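Local atomic coordinates of Cel44C (Paenibacillus polymyxa, PDB entry 2YIH), a protein that hydrolyses xyloglucan and probably other beta-1,4-glucans, this chain being the glycoside hydrolase family 44 part of a longer multidomain enzyme. Residues R134-V139 / N153-Y158; E201-K206 / K240-A245; Y170-T175 / A221-A226; V139-A144 / Y158-V163. The protein carries 8 engineered substitutions. All blocks are in the same frame, centred on the assembly; numbering follows the deposited sequence.

Contact 1 of 4, residues R134-V139 / N153-Y158; sequences RWNQVV and NDNYVY. Engineered in segment 153-158: Tyr156 (natural residue Arg). With CA (calcium ion), chain C.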
# COMPACT_ATOMS: atom_id res chain seq x y z
N ARG A 134 -18.37 -26.71 4.79
CA ARG A 134 -18.30 -25.34 4.26
C ARG A 134 -16.90 -24.96 3.73
O ARG A 134 -16.75 -23.89 3.15
CB ARG A 134 -18.68 -24.34 5.35
CG ARG A 134 -20.04 -24.66 6.04
CD ARG A 134 -21.22 -24.74 5.03
NE ARG A 134 -21.34 -23.52 4.21
CZ ARG A 134 -21.79 -22.35 4.65
NH1 ARG A 134 -22.24 -22.21 5.90
NH2 ARG A 134 -21.80 -21.32 3.82
N TRP A 135 -15.93 -25.87 3.86
CA TRP A 135 -14.52 -25.51 3.63
C TRP A 135 -13.80 -26.55 2.84
O TRP A 135 -14.03 -27.75 3.02
CB TRP A 135 -13.76 -25.29 4.96
CG TRP A 135 -14.41 -24.26 5.84
CD1 TRP A 135 -15.19 -24.49 6.96
CD2 TRP A 135 -14.37 -22.84 5.67
NE1 TRP A 135 -15.59 -23.30 7.51
CE2 TRP A 135 -15.12 -22.26 6.72
CE3 TRP A 135 -13.75 -21.99 4.74
CZ2 TRP A 135 -15.24 -20.87 6.88
CZ3 TRP A 135 -13.90 -20.62 4.86
CH2 TRP A 135 -14.65 -20.07 5.92
N ASN A 136 -12.93 -26.08 1.94
CA ASN A 136 -11.97 -26.97 1.27
C ASN A 136 -10.59 -26.68 1.82
O ASN A 136 -10.30 -25.54 2.19
CB ASN A 136 -11.98 -26.71 -0.25
CG ASN A 136 -13.27 -27.15 -0.91
OD1 ASN A 136 -13.89 -28.11 -0.47
ND2 ASN A 136 -13.65 -26.48 -2.01
N GLN A 137 -9.74 -27.71 1.85
CA GLN A 137 -8.39 -27.57 2.40
C GLN A 137 -7.46 -26.99 1.34
O GLN A 137 -7.50 -27.40 0.17
CB GLN A 137 -7.85 -28.93 2.83
CG GLN A 137 -8.59 -29.56 3.94
CD GLN A 137 -7.93 -30.88 4.38
OE1 GLN A 137 -6.70 -31.06 4.25
NE2 GLN A 137 -8.74 -31.80 4.87
N VAL A 138 -6.59 -26.08 1.76
CA VAL A 138 -5.50 -25.57 0.88
C VAL A 138 -4.28 -26.52 0.91
O VAL A 138 -3.85 -26.98 2.00
CB VAL A 138 -5.07 -24.16 1.34
CG1 VAL A 138 -3.82 -23.66 0.54
CG2 VAL A 138 -6.23 -23.15 1.16
N VAL A 139 -3.78 -26.86 -0.28
CA VAL A 139 -2.53 -27.63 -0.38
C VAL A 139 -1.63 -26.82 -1.29
O VAL A 139 -2.06 -26.40 -2.37
CB VAL A 139 -2.83 -29.03 -1.02
CG1 VAL A 139 -1.55 -29.80 -1.35
CG2 VAL A 139 -3.76 -29.85 -0.05
N ASN A 153 -14.89 -31.32 -7.51
CA ASN A 153 -15.62 -32.31 -6.72
C ASN A 153 -14.84 -32.87 -5.55
O ASN A 153 -15.37 -33.66 -4.74
CB ASN A 153 -16.11 -33.45 -7.61
CG ASN A 153 -17.14 -32.99 -8.59
OD1 ASN A 153 -17.09 -33.35 -9.76
ND2 ASN A 153 -18.03 -32.11 -8.15
N ASP A 154 -13.59 -32.44 -5.41
CA ASP A 154 -12.78 -32.91 -4.29
C ASP A 154 -12.76 -31.87 -3.17
O ASP A 154 -13.45 -30.84 -3.25
CB ASP A 154 -11.35 -33.31 -4.74
CG ASP A 154 -10.53 -32.14 -5.22
OD1 ASP A 154 -11.01 -30.98 -5.11
OD2 ASP A 154 -9.37 -32.37 -5.66
N ASN A 155 -12.00 -32.14 -2.12
CA ASN A 155 -12.01 -31.25 -0.95
C ASN A 155 -10.79 -30.34 -0.88
O ASN A 155 -10.45 -29.85 0.20
CB ASN A 155 -12.05 -32.10 0.33
CG ASN A 155 -12.54 -31.33 1.54
OD1 ASN A 155 -13.47 -30.51 1.46
ND2 ASN A 155 -11.87 -31.55 2.68
N TYR A 156 -10.15 -30.09 -2.04
CA TYR A 156 -8.83 -29.45 -2.04
C TYR A 156 -8.81 -28.29 -2.99
O TYR A 156 -9.44 -28.35 -4.04
CB TYR A 156 -7.76 -30.43 -2.52
CG TYR A 156 -7.62 -31.61 -1.59
CD1 TYR A 156 -7.07 -31.43 -0.33
CD2 TYR A 156 -8.11 -32.87 -1.95
CE1 TYR A 156 -6.99 -32.51 0.57
CE2 TYR A 156 -8.05 -33.93 -1.09
CZ TYR A 156 -7.49 -33.77 0.15
OH TYR A 156 -7.41 -34.82 1.02
N VAL A 157 -7.94 -27.33 -2.70
CA VAL A 157 -7.59 -26.33 -3.70
C VAL A 157 -6.07 -26.28 -3.68
O VAL A 157 -5.48 -26.29 -2.61
CB VAL A 157 -8.21 -24.96 -3.32
CG1 VAL A 157 -7.66 -23.88 -4.16
CG2 VAL A 157 -9.75 -25.04 -3.47
N TYR A 158 -5.43 -26.34 -4.85
CA TYR A 158 -3.98 -26.45 -4.89
C TYR A 158 -3.40 -25.12 -5.32
O TYR A 158 -3.71 -24.63 -6.39
CB TYR A 158 -3.59 -27.50 -5.93
CG TYR A 158 -4.02 -28.90 -5.53
CD1 TYR A 158 -3.37 -29.56 -4.50
CD2 TYR A 158 -5.13 -29.53 -6.14
CE1 TYR A 158 -3.74 -30.85 -4.11
CE2 TYR A 158 -5.54 -30.82 -5.74
CZ TYR A 158 -4.83 -31.46 -4.73
OH TYR A 158 -5.19 -32.75 -4.36
CA CA C . -10.64 -28.82 -6.01
O HOH W 1 -8.66 -30.03 -6.85
O HOH W 2 -12.70 -28.66 -4.83
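Gln137 O takes two donors from the neighbouring strand. Val157 N gives Gln137 O a hydrogen bond of 2.9 Å. The CA-H of Tyr156 makes a longer contact, with Tyr156 CA 3.3 Å from Gln137 O. This is parallel beta pairing between strand 135-139 and strand 156-158. The two strands belong to a small three-stranded sheet in the family 44 catalytic domain, and strand 115-117 pairs with the other side of strand 135-139. The ladder opens with Gln137 N to Asn155 O at 2.8 Å. It goes on with Val139 N to Val157 O, the straightest of the three bonds, with 169° at the hydrogen.

Val139, Tyr156 and Tyr158 put their side chains on the same face of the sheet. Tyr156 is an engineered residue. Val139 CG2 meets Tyr156 CD1 obliquely at 3.7 Å. CB and CG1 of Val139 run alongside the Tyr158 ring, and Val139 CB lies 3.6 Å from Tyr158 CD1. Both tyrosines hold CG anti to the carbonyl carbon, with chi1 near -65°, and this brings each ring beside the valine. Val157 is on the other face, where it touches Val116 of strand 115-117.

The start of the second strand is tied to a calcium ion. Glu56 and Asp151 O complete the site with two waters. The backbone carbonyl of Tyr156 is a ligand, so the metal is bound directly to the strand backbone. Asp154 contributes a single oxygen: its OD1 lies 2.4 Å from the calcium, while its OD2 accepts from a calcium-bound water at 2.7 Å.

Contact 2 of 4, residues E201-K206 / K240-A245; sequences EKVGAK and KDLQTA. With XYS (alpha-D-xylopyranose), chain B; BGC (beta-D-glucopyranose), chain D.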
# COMPACT_ATOMS: atom_id res chain seq x y z
N GLU A 201 -7.38 -20.50 16.43
CA GLU A 201 -6.28 -20.29 17.38
C GLU A 201 -5.42 -19.11 16.93
O GLU A 201 -5.30 -18.84 15.72
CB GLU A 201 -5.42 -21.56 17.53
CG GLU A 201 -6.18 -22.73 18.18
CD GLU A 201 -5.30 -23.96 18.46
OE1 GLU A 201 -4.15 -23.78 18.93
OE2 GLU A 201 -5.78 -25.09 18.24
N LYS A 202 -4.85 -18.37 17.89
CA LYS A 202 -3.92 -17.30 17.53
C LYS A 202 -2.72 -17.91 16.79
O LYS A 202 -2.15 -18.92 17.22
CB LYS A 202 -3.41 -16.55 18.76
CG LYS A 202 -4.50 -15.71 19.44
CD LYS A 202 -4.00 -15.12 20.77
CE LYS A 202 -2.90 -14.05 20.55
NZ LYS A 202 -3.35 -12.96 19.59
N VAL A 203 -2.38 -17.33 15.64
CA VAL A 203 -1.21 -17.81 14.87
C VAL A 203 0.08 -17.75 15.71
O VAL A 203 0.33 -16.79 16.48
CB VAL A 203 -1.06 -16.98 13.53
CG1 VAL A 203 -0.53 -15.56 13.86
CG2 VAL A 203 -0.09 -17.69 12.56
N GLY A 204 0.91 -18.79 15.57
CA GLY A 204 2.26 -18.77 16.20
C GLY A 204 3.29 -18.07 15.34
O GLY A 204 3.10 -17.94 14.11
N ALA A 205 4.36 -17.57 15.97
CA ALA A 205 5.47 -16.98 15.20
C ALA A 205 6.16 -18.03 14.35
O ALA A 205 6.38 -17.82 13.15
CB ALA A 205 6.45 -16.28 16.10
N LYS A 206 6.48 -19.19 14.95
CA LYS A 206 7.10 -20.26 14.17
C LYS A 206 6.12 -20.82 13.15
O LYS A 206 6.50 -21.06 11.99
CB LYS A 206 7.63 -21.38 15.08
CG LYS A 206 8.33 -22.51 14.31
CD LYS A 206 8.57 -23.71 15.23
CE LYS A 206 9.51 -24.73 14.58
NZ LYS A 206 8.87 -25.45 13.46
N LYS A 240 5.18 -5.75 16.53
CA LYS A 240 5.88 -5.85 17.83
C LYS A 240 6.10 -7.32 18.25
O LYS A 240 7.23 -7.73 18.49
CB LYS A 240 5.09 -5.12 18.91
CG LYS A 240 5.85 -5.01 20.26
CD LYS A 240 7.26 -4.49 20.05
CE LYS A 240 7.86 -4.00 21.35
NZ LYS A 240 8.33 -5.14 22.17
N ASP A 241 5.04 -8.12 18.30
CA ASP A 241 5.16 -9.49 18.81
C ASP A 241 4.07 -10.39 18.22
O ASP A 241 3.62 -11.38 18.84
CB ASP A 241 5.14 -9.50 20.36
CG ASP A 241 3.82 -9.00 20.96
OD1 ASP A 241 2.87 -8.61 20.23
OD2 ASP A 241 3.73 -8.97 22.21
N LEU A 242 3.70 -10.07 16.98
CA LEU A 242 2.69 -10.85 16.30
C LEU A 242 1.40 -10.98 17.15
O LEU A 242 0.81 -12.04 17.26
CB LEU A 242 3.25 -12.21 15.83
CG LEU A 242 2.41 -12.91 14.74
CD1 LEU A 242 2.39 -12.09 13.42
CD2 LEU A 242 2.97 -14.31 14.47
N GLN A 243 0.97 -9.85 17.70
CA GLN A 243 -0.23 -9.76 18.54
C GLN A 243 -0.14 -10.74 19.71
O GLN A 243 -1.04 -11.52 19.95
CB GLN A 243 -1.52 -9.94 17.72
CG GLN A 243 -2.77 -9.43 18.44
CD GLN A 243 -2.87 -7.92 18.46
OE1 GLN A 243 -2.08 -7.19 17.82
NE2 GLN A 243 -3.84 -7.43 19.24
N THR A 244 0.98 -10.69 20.42
CA THR A 244 1.21 -11.59 21.58
C THR A 244 1.05 -13.05 21.16
O THR A 244 0.29 -13.82 21.77
CB THR A 244 0.24 -11.27 22.77
OG1 THR A 244 0.07 -9.86 22.91
CG2 THR A 244 0.80 -11.84 24.09
N ALA A 245 1.78 -13.46 20.11
CA ALA A 245 1.75 -14.84 19.65
C ALA A 245 2.09 -15.77 20.82
O ALA A 245 2.96 -15.44 21.65
CB ALA A 245 2.76 -15.05 18.51
C1 XYS B . -8.66 -7.24 17.35
C2 XYS B . -9.13 -7.49 18.78
C3 XYS B . -7.91 -7.83 19.62
C4 XYS B . -7.29 -9.10 19.07
C5 XYS B . -6.99 -8.98 17.57
O2 XYS B . -9.79 -6.34 19.30
O3 XYS B . -8.31 -8.11 20.96
O4 XYS B . -6.12 -9.39 19.84
O5 XYS B . -8.11 -8.45 16.82
C2 BGC D . -3.99 -3.78 20.95
C3 BGC D . -4.35 -3.59 19.49
C4 BGC D . -5.24 -2.35 19.35
C5 BGC D . -4.69 -1.15 20.10
C6 BGC D . -5.71 -0.01 20.12
C1 BGC D . -3.36 -2.51 21.50
O2 BGC D . -3.11 -4.89 21.06
O3 BGC D . -5.10 -4.71 19.01
O4 BGC D . -5.29 -2.00 17.98
O5 BGC D . -4.37 -1.50 21.44
O6 BGC D . -6.93 -0.52 20.67
O HOH W 3 -0.73 -14.46 17.32
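Lys202 reaches across to the loop after helix 236-241 and gives its ammonium group to a backbone carbonyl. Lys202 NZ lies 2.7 Å from Gln243 O and approaches in the carbonyl plane. The chain leaves CB extended, then bends twice, with chi3 68° and chi4 54°. The bends carry Lys202 CE past the backbone, 3.4 Å from Thr244 O, and turn NZ onto the carbonyl of Gln243.

Leu242 fills the apolar side of the contact. Its CD2 branch does the touching. Leu242 CD2 meets Val203 CG1 at 3.8 Å, with the two side chains crossing at about a right angle, and also packs on the backbone of Gly204 and Ala205. Ala245 CB adds a small contact on Val203 O. Beside these groups a water donates to both Val203 O and Leu242 O.

Leu242, Gln243 and Thr244 all have positive phi, a left-handed turn. Thr244 N comes from above the carboxylate plane to Asp241 OD1, at 2.8 Å, an Asx motif within this turn.

The CB of Gln243 points toward the 201-206 segment, but the amide turns to the sugars. CG stands anti to the backbone N, chi1 -162°, and the chain bends at chi2. Gln243 NE2 then donates to O3 of the glucose unit at 3.0 Å and to O4 of the xylose unit at 3.1 Å. Tyr234 OH bonds OE1 and so fixes which way round the amide lies. Two beta-alpha loops of a TIM barrel thus meet behind a glycan-binding residue at the xyloglucan cleft.

Contact 3 of 4, residues Y170-T175 / A221-A226; sequences YGTAST and AIDAGA. With EDO (1,2-ethanediol), chain I.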
# COMPACT_ATOMS: atom_id res chain seq x y z
N TYR A 170 -0.77 -15.96 -18.95
CA TYR A 170 -0.17 -14.63 -19.01
C TYR A 170 1.33 -14.64 -19.24
O TYR A 170 1.92 -13.58 -19.43
CB TYR A 170 -0.42 -13.88 -17.71
CG TYR A 170 -1.89 -13.55 -17.50
CD1 TYR A 170 -2.58 -12.70 -18.37
CD2 TYR A 170 -2.57 -14.07 -16.42
CE1 TYR A 170 -3.93 -12.42 -18.19
CE2 TYR A 170 -3.93 -13.76 -16.20
CZ TYR A 170 -4.60 -12.95 -17.09
OH TYR A 170 -5.93 -12.61 -16.85
N GLY A 171 1.94 -15.81 -19.11
CA GLY A 171 3.40 -15.92 -19.02
C GLY A 171 3.91 -15.66 -17.61
O GLY A 171 3.12 -15.40 -16.67
N THR A 172 5.24 -15.71 -17.44
CA THR A 172 5.81 -15.53 -16.11
C THR A 172 5.94 -14.05 -15.73
O THR A 172 5.83 -13.15 -16.57
CB THR A 172 7.19 -16.18 -16.01
OG1 THR A 172 8.08 -15.56 -16.94
CG2 THR A 172 7.10 -17.67 -16.31
N ALA A 173 6.21 -13.81 -14.45
CA ALA A 173 6.37 -12.46 -13.92
C ALA A 173 7.38 -11.61 -14.70
O ALA A 173 7.22 -10.39 -14.80
CB ALA A 173 6.78 -12.51 -12.45
N SER A 174 8.41 -12.26 -15.23
CA SER A 174 9.49 -11.57 -15.94
C SER A 174 9.04 -11.03 -17.29
O SER A 174 9.78 -10.27 -17.94
CB SER A 174 10.66 -12.53 -16.19
OG SER A 174 10.24 -13.63 -16.98
N THR A 175 7.87 -11.47 -17.73
CA THR A 175 7.33 -11.03 -19.02
C THR A 175 6.44 -9.81 -18.83
O THR A 175 5.99 -9.51 -17.71
CB THR A 175 6.52 -12.13 -19.77
OG1 THR A 175 5.24 -12.34 -19.12
CG2 THR A 175 7.30 -13.44 -19.82
N ALA A 221 8.52 -22.43 -7.24
CA ALA A 221 8.72 -23.60 -8.12
C ALA A 221 8.00 -23.46 -9.46
O ALA A 221 8.41 -24.04 -10.48
CB ALA A 221 8.33 -24.93 -7.41
N ILE A 222 6.92 -22.68 -9.48
CA ILE A 222 6.24 -22.37 -10.72
C ILE A 222 6.82 -21.15 -11.42
O ILE A 222 6.95 -21.13 -12.65
CB ILE A 222 4.72 -22.19 -10.53
CG1 ILE A 222 4.14 -23.34 -9.70
CG2 ILE A 222 4.03 -22.10 -11.87
CD1 ILE A 222 4.39 -24.76 -10.29
N ASP A 223 7.12 -20.10 -10.64
CA ASP A 223 7.60 -18.84 -11.22
C ASP A 223 8.62 -18.22 -10.29
O ASP A 223 8.28 -17.50 -9.35
CB ASP A 223 6.42 -17.89 -11.48
CG ASP A 223 6.83 -16.63 -12.27
OD1 ASP A 223 8.04 -16.42 -12.49
OD2 ASP A 223 5.92 -15.86 -12.66
N ALA A 224 9.90 -18.47 -10.60
CA ALA A 224 10.99 -18.01 -9.74
C ALA A 224 11.12 -16.48 -9.74
O ALA A 224 11.67 -15.89 -8.81
CB ALA A 224 12.34 -18.65 -10.22
N GLY A 225 10.60 -15.85 -10.78
CA GLY A 225 10.74 -14.40 -10.90
C GLY A 225 9.63 -13.64 -10.20
O GLY A 225 9.69 -12.41 -10.09
N ALA A 226 8.58 -14.34 -9.77
CA ALA A 226 7.46 -13.64 -9.08
C ALA A 226 7.96 -13.14 -7.74
O ALA A 226 8.70 -13.85 -7.06
CB ALA A 226 6.29 -14.60 -8.86
C1 EDO I . 10.07 -19.43 -15.10
O1 EDO I . 10.14 -18.18 -14.40
C2 EDO I . 9.76 -20.57 -14.14
O2 EDO I . 10.49 -20.43 -12.90
O HOH W 4 9.44 -14.70 -14.10
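The carboxylate of Asp223 is the flat group that joins these loops. Ala173 N donates to the syn lone pair of Asp223 OD2, at 2.7 Å. Thr172 CB lies to one side of the carboxylate plane, 3.6 Å from Asp223 OD1. Gly225 N lies on the other side and donates to OD1 from 38° out of the plane. That bond makes an Asx turn.

Both segments are loops of the TIM barrel. One follows helix 159-170, the other follows helix 205-222, and each leads on to a barrel strand. Val167 of helix 159-170 touches both Thr172 and Asp223. Each loop also holds a type I turn, 172-175 and 223-226. In the first, Thr172 O accepts both Thr175 N and Thr175 OG1.

Asp223 CG stands anti to the backbone N, with chi1 -172°, which extends the carboxylate toward the 172-175 turn. A water bridges the two loops: it donates to Asp223 OD1 at 2.7 Å and accepts from Ser174 N. An ethanediol, probably from the crystallisation liquor, accepts a hydrogen bond from Ala224 N.

The apolar share is small. Ala173 CB rests on the second turn, 3.6 Å from Ala226 CA and 3.7 Å from Gly225 O.

Contact 4 of 4, residues V139-A144 / Y158-V163; sequences VNAKNA and YVDEFV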
# COMPACT_ATOMS: atom_id res chain seq x y z
N VAL A 139 -3.78 -26.86 -0.28
CA VAL A 139 -2.53 -27.63 -0.38
C VAL A 139 -1.63 -26.82 -1.29
O VAL A 139 -2.06 -26.40 -2.37
CB VAL A 139 -2.83 -29.03 -1.02
CG1 VAL A 139 -1.55 -29.80 -1.35
CG2 VAL A 139 -3.76 -29.85 -0.05
N ASN A 140 -0.39 -26.59 -0.84
CA ASN A 140 0.48 -25.68 -1.55
C ASN A 140 1.00 -26.27 -2.83
O ASN A 140 1.01 -25.58 -3.89
CB ASN A 140 1.64 -25.24 -0.66
CG ASN A 140 1.18 -24.33 0.44
OD1 ASN A 140 0.18 -23.60 0.28
ND2 ASN A 140 1.84 -24.39 1.57
N ALA A 141 1.41 -27.54 -2.76
CA ALA A 141 1.99 -28.24 -3.95
C ALA A 141 1.20 -29.52 -4.29
O ALA A 141 1.14 -30.47 -3.48
CB ALA A 141 3.48 -28.56 -3.71
N LYS A 142 0.59 -29.53 -5.46
CA LYS A 142 -0.29 -30.61 -5.88
C LYS A 142 0.44 -31.95 -6.01
O LYS A 142 -0.11 -33.01 -5.68
CB LYS A 142 -0.96 -30.26 -7.22
CG LYS A 142 -2.09 -31.21 -7.58
CD LYS A 142 -2.71 -30.87 -8.97
CE LYS A 142 -4.00 -31.71 -9.14
NZ LYS A 142 -4.54 -31.55 -10.56
N ASN A 143 1.69 -31.89 -6.49
CA ASN A 143 2.43 -33.14 -6.77
C ASN A 143 1.63 -34.13 -7.65
O ASN A 143 1.59 -35.34 -7.39
CB ASN A 143 2.94 -33.81 -5.46
CG ASN A 143 3.93 -32.93 -4.69
OD1 ASN A 143 3.97 -32.94 -3.44
ND2 ASN A 143 4.67 -32.12 -5.41
N ALA A 144 0.99 -33.60 -8.68
CA ALA A 144 0.23 -34.40 -9.64
C ALA A 144 0.06 -33.50 -10.85
O ALA A 144 0.24 -32.28 -10.73
CB ALA A 144 -1.16 -34.78 -9.06
N TYR A 158 -5.43 -26.34 -4.85
CA TYR A 158 -3.98 -26.45 -4.89
C TYR A 158 -3.40 -25.12 -5.32
O TYR A 158 -3.71 -24.63 -6.39
CB TYR A 158 -3.59 -27.50 -5.93
CG TYR A 158 -4.02 -28.90 -5.53
CD1 TYR A 158 -3.37 -29.56 -4.50
CD2 TYR A 158 -5.13 -29.53 -6.14
CE1 TYR A 158 -3.74 -30.85 -4.11
CE2 TYR A 158 -5.54 -30.82 -5.74
CZ TYR A 158 -4.83 -31.46 -4.73
OH TYR A 158 -5.19 -32.75 -4.36
N VAL A 159 -2.51 -24.54 -4.52
CA VAL A 159 -2.10 -23.16 -4.82
C VAL A 159 -1.17 -23.15 -6.03
O VAL A 159 -1.29 -22.27 -6.90
CB VAL A 159 -1.46 -22.47 -3.62
CG1 VAL A 159 -1.12 -21.02 -4.00
CG2 VAL A 159 -2.40 -22.47 -2.43
N ASP A 160 -0.26 -24.12 -6.13
CA ASP A 160 0.65 -24.10 -7.26
C ASP A 160 -0.05 -24.36 -8.60
O ASP A 160 0.38 -23.87 -9.64
CB ASP A 160 1.92 -24.96 -7.03
CG ASP A 160 1.64 -26.46 -6.97
OD1 ASP A 160 0.49 -26.91 -6.85
OD2 ASP A 160 2.65 -27.21 -7.01
N GLU A 161 -1.16 -25.10 -8.55
CA GLU A 161 -2.02 -25.29 -9.72
C GLU A 161 -2.61 -23.95 -10.18
O GLU A 161 -2.71 -23.67 -11.37
CB GLU A 161 -3.14 -26.29 -9.39
CG GLU A 161 -3.98 -26.64 -10.62
CD GLU A 161 -4.84 -27.86 -10.39
OE1 GLU A 161 -5.67 -27.83 -9.47
OE2 GLU A 161 -4.62 -28.87 -11.08
N PHE A 162 -2.99 -23.13 -9.22
CA PHE A 162 -3.52 -21.83 -9.56
C PHE A 162 -2.41 -20.96 -10.18
O PHE A 162 -2.64 -20.22 -11.15
CB PHE A 162 -4.06 -21.18 -8.29
CG PHE A 162 -4.52 -19.76 -8.50
CD1 PHE A 162 -5.44 -19.47 -9.51
CD2 PHE A 162 -4.00 -18.74 -7.73
CE1 PHE A 162 -5.88 -18.15 -9.69
CE2 PHE A 162 -4.43 -17.42 -7.92
CZ PHE A 162 -5.38 -17.15 -8.88
N VAL A 163 -1.23 -20.96 -9.56
CA VAL A 163 -0.13 -20.18 -10.14
C VAL A 163 0.22 -20.69 -11.55
O VAL A 163 0.43 -19.90 -12.48
CB VAL A 163 1.12 -20.13 -9.22
CG1 VAL A 163 2.25 -19.28 -9.90
CG2 VAL A 163 0.75 -19.53 -7.87
O HOH W 5 3.11 -29.70 -7.72
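Lys142 lies across the Tyr158 ring on its way to Glu161. Lys142 CB touches both Asp160 OD1 and Tyr158 CD1, each at 3.7 Å. Lys142 CG stands over the middle of the ring, 3.5 Å from the Tyr158 centroid and only 7° off the ring normal, a CH-pi contact. Lys142 CD moves off toward Glu161 OE2, at 3.5 Å. Lys142 CE still touches the ring, 3.8 Å from Tyr158 CE2. Lys142 NZ ends in a salt bridge of 2.7 Å to Glu161 OE2. The chain is fully extended, which lets it run across the ring to Glu161. Pro145 O and Gln147 OE1 also accept from NZ, and Gln147 N donates to the same Glu161 oxygen.

The setting is the start of helix 159-170, which follows directly on strand 156-158, with Tyr158 at the N-cap position. The loop leaving strand 135-139 satisfies the first helix N-H groups. Val139 O accepts Val159 N, and Asn140 O accepts Asp160 N at 3.0 Å.

Asp160 returns a bond to the loop. Its CG lies between the backbone N and the carbonyl carbon, with chi1 67° placing the carboxylate against the backbone of Ala141 and Lys142. Asp160 OD1 takes Lys142 N at 3.0 Å, and OD2 accepts from a water held by Asn143 N.

How the contacts relate
All four contacts lie in the TIM-barrel part of the chain. Contacts 1 and 4 are neighbours, with centres about 11 Å apart. They share Val139 and Tyr158, and strand 156-158 runs straight into helix 159-170, so the calcium-bound small sheet leads directly into a barrel helix. Contact 3 is about 15 Å from contact 4, centre to centre, and touches it through Ile222, which packs on Asp160 and Val163. Contact 2 stands apart, 26 to 31 Å from the others centre to centre, at the glycan site. Helix 205-222 connects it to contact 3, one at each end. Along the chain, contacts 1 and 4 interleave first; contacts 2 and 3 follow contact 1, interleaving in turn.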